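Long-range contact in sulfatase (Bacteroides fragilis CAG:558, PDB 6USS), which probably hydrolyses aryl sulfate esters at a calcium-containing active site: residues Ile316-Ser321 / Met360-Pro365. The protein carries 1 engineered substitution. Residues are numbered along the deposited sequence; the frame is centred on the assembly and turned at random.
Sequences IVIFMS and MIVRWP
In the central mixed sheet of the alkaline-phosphatase-like sulfatase fold, Val-317 with Arg-363 and Phe-319 with Ile-361 form hydrogen-bonded antiparallel pairs, joining strands 315-321 and 357-363. Phe-319 N reaches Ile-361 O at 2.8 Å, and Arg-363 N reaches Val-317 O at 2.9 Å; the two reciprocal bonds are longer. Between them sits the non-hydrogen-bonded pair Ile-318 and Val-362, beta-branched residues that favour an extended backbone; CG2 of Ile-318 lies 3.9 Å from CG2 of Val-362, on the face covered by helix 383-390. Phe-319 and Ile-361 meet through their CB atoms on the other face, against helices 67-74 and 283-308, while the phenyl ring leans off toward Phe-39. Beside them, Arg-363 bends at chi3 (75°), and its NH2 lies 3.9 Å from Val-317 CG2. Its NH1 hydrogen-bonds Gln-75 OE1, satisfying part of a buried guanidinium. Where the second strand ends, the flat Trp-364 indole offers a face to Ile-316 CD1, a CH-pi contact 3.5 Å from the five-membered ring's centroid. At the other end, Met-320 SD rests 3.9 Å from Met-360 CB. Backbone bonds thus fix the register, and mostly apolar side chains, Arg-363 excepted, pack on both faces of a strand leading directly to calcium ligands Asp-322 and Asn-323.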
# COMPACT_ATOMS: atom_id res chain seq x y z
N ILE A 316 -10.86 6.81 19.12
CA ILE A 316 -11.04 5.61 19.92
C ILE A 316 -9.69 4.94 20.12
O ILE A 316 -8.94 4.72 19.16
CB ILE A 316 -12.03 4.65 19.23
CG1 ILE A 316 -13.41 5.27 19.12
CG2 ILE A 316 -12.14 3.35 20.00
CD1 ILE A 316 -14.40 4.38 18.36
N VAL A 317 -9.38 4.61 21.37
CA VAL A 317 -8.15 3.91 21.72
C VAL A 317 -8.54 2.54 22.25
O VAL A 317 -9.31 2.43 23.22
CB VAL A 317 -7.33 4.70 22.75
CG1 VAL A 317 -6.07 3.93 23.13
CG2 VAL A 317 -7.00 6.09 22.23
N ILE A 318 -8.03 1.49 21.61
CA ILE A 318 -8.24 0.13 22.06
C ILE A 318 -6.90 -0.46 22.44
O ILE A 318 -6.00 -0.57 21.60
CB ILE A 318 -8.93 -0.75 21.00
CG1 ILE A 318 -10.20 -0.09 20.46
CG2 ILE A 318 -9.29 -2.07 21.63
CD1 ILE A 318 -10.77 -0.77 19.22
N PHE A 319 -6.76 -0.83 23.70
CA PHE A 319 -5.59 -1.51 24.22
C PHE A 319 -5.85 -3.00 24.26
O PHE A 319 -6.91 -3.43 24.74
CB PHE A 319 -5.24 -1.00 25.62
CG PHE A 319 -3.93 -1.50 26.14
CD1 PHE A 319 -3.84 -2.76 26.72
CD2 PHE A 319 -2.80 -0.71 26.07
CE1 PHE A 319 -2.63 -3.22 27.21
CE2 PHE A 319 -1.59 -1.17 26.56
CZ PHE A 319 -1.50 -2.43 27.13
N MET A 320 -4.89 -3.79 23.78
CA MET A 320 -5.08 -5.23 23.72
C MET A 320 -3.71 -5.91 23.72
O MET A 320 -2.68 -5.29 23.44
CB MET A 320 -5.89 -5.60 22.48
CG MET A 320 -6.20 -7.08 22.34
SD MET A 320 -7.02 -7.72 23.79
CE MET A 320 -7.67 -9.27 23.15
N SER A 321 -3.71 -7.19 24.08
CA SER A 321 -2.54 -8.03 23.94
C SER A 321 -2.94 -9.29 23.18
O SER A 321 -4.10 -9.72 23.22
CB SER A 321 -1.94 -8.40 25.30
OG SER A 321 -0.86 -9.30 25.12
N MET A 360 -7.39 -5.61 28.35
CA MET A 360 -8.07 -4.89 27.28
C MET A 360 -8.76 -3.66 27.83
O MET A 360 -9.43 -3.71 28.87
CB MET A 360 -9.07 -5.79 26.56
CG MET A 360 -9.79 -5.13 25.40
SD MET A 360 -11.05 -6.23 24.73
CE MET A 360 -12.02 -5.07 23.78
N ILE A 361 -8.60 -2.54 27.13
CA ILE A 361 -9.13 -1.25 27.56
C ILE A 361 -9.67 -0.53 26.33
O ILE A 361 -9.09 -0.60 25.25
CB ILE A 361 -8.05 -0.38 28.24
CG1 ILE A 361 -7.29 -1.17 29.31
CG2 ILE A 361 -8.67 0.85 28.83
CD1 ILE A 361 -6.20 -0.35 29.99
N VAL A 362 -10.79 0.16 26.50
CA VAL A 362 -11.32 0.97 25.41
C VAL A 362 -11.67 2.35 25.95
O VAL A 362 -12.45 2.47 26.91
CB VAL A 362 -12.54 0.32 24.74
CG1 VAL A 362 -13.22 1.32 23.82
CG2 VAL A 362 -12.13 -0.94 23.98
N ARG A 363 -11.09 3.37 25.35
CA ARG A 363 -11.51 4.75 25.53
C ARG A 363 -12.27 5.14 24.28
O ARG A 363 -11.87 4.78 23.17
CB ARG A 363 -10.33 5.69 25.76
CG ARG A 363 -10.74 7.14 26.12
CD ARG A 363 -9.54 8.00 26.52
NE ARG A 363 -8.71 8.41 25.39
CZ ARG A 363 -7.50 8.97 25.50
NH1 ARG A 363 -6.96 9.19 26.69
NH2 ARG A 363 -6.82 9.31 24.40
N TRP A 364 -13.38 5.82 24.47
CA TRP A 364 -14.26 6.26 23.39
C TRP A 364 -15.05 7.43 23.96
O TRP A 364 -16.18 7.26 24.44
CB TRP A 364 -15.17 5.10 22.95
CG TRP A 364 -15.99 5.37 21.72
CD1 TRP A 364 -16.07 6.53 21.01
CD2 TRP A 364 -16.86 4.44 21.06
NE1 TRP A 364 -16.93 6.38 19.94
CE2 TRP A 364 -17.43 5.11 19.95
CE3 TRP A 364 -17.21 3.10 21.29
CZ2 TRP A 364 -18.33 4.49 19.09
CZ3 TRP A 364 -18.09 2.49 20.42
CH2 TRP A 364 -18.64 3.18 19.33
N PRO A 365 -14.47 8.63 23.97
CA PRO A 365 -15.08 9.76 24.70
C PRO A 365 -16.46 10.10 24.16
O PRO A 365 -16.67 10.19 22.95
CB PRO A 365 -14.07 10.90 24.48
CG PRO A 365 -12.78 10.22 24.08
CD PRO A 365 -13.18 8.99 23.34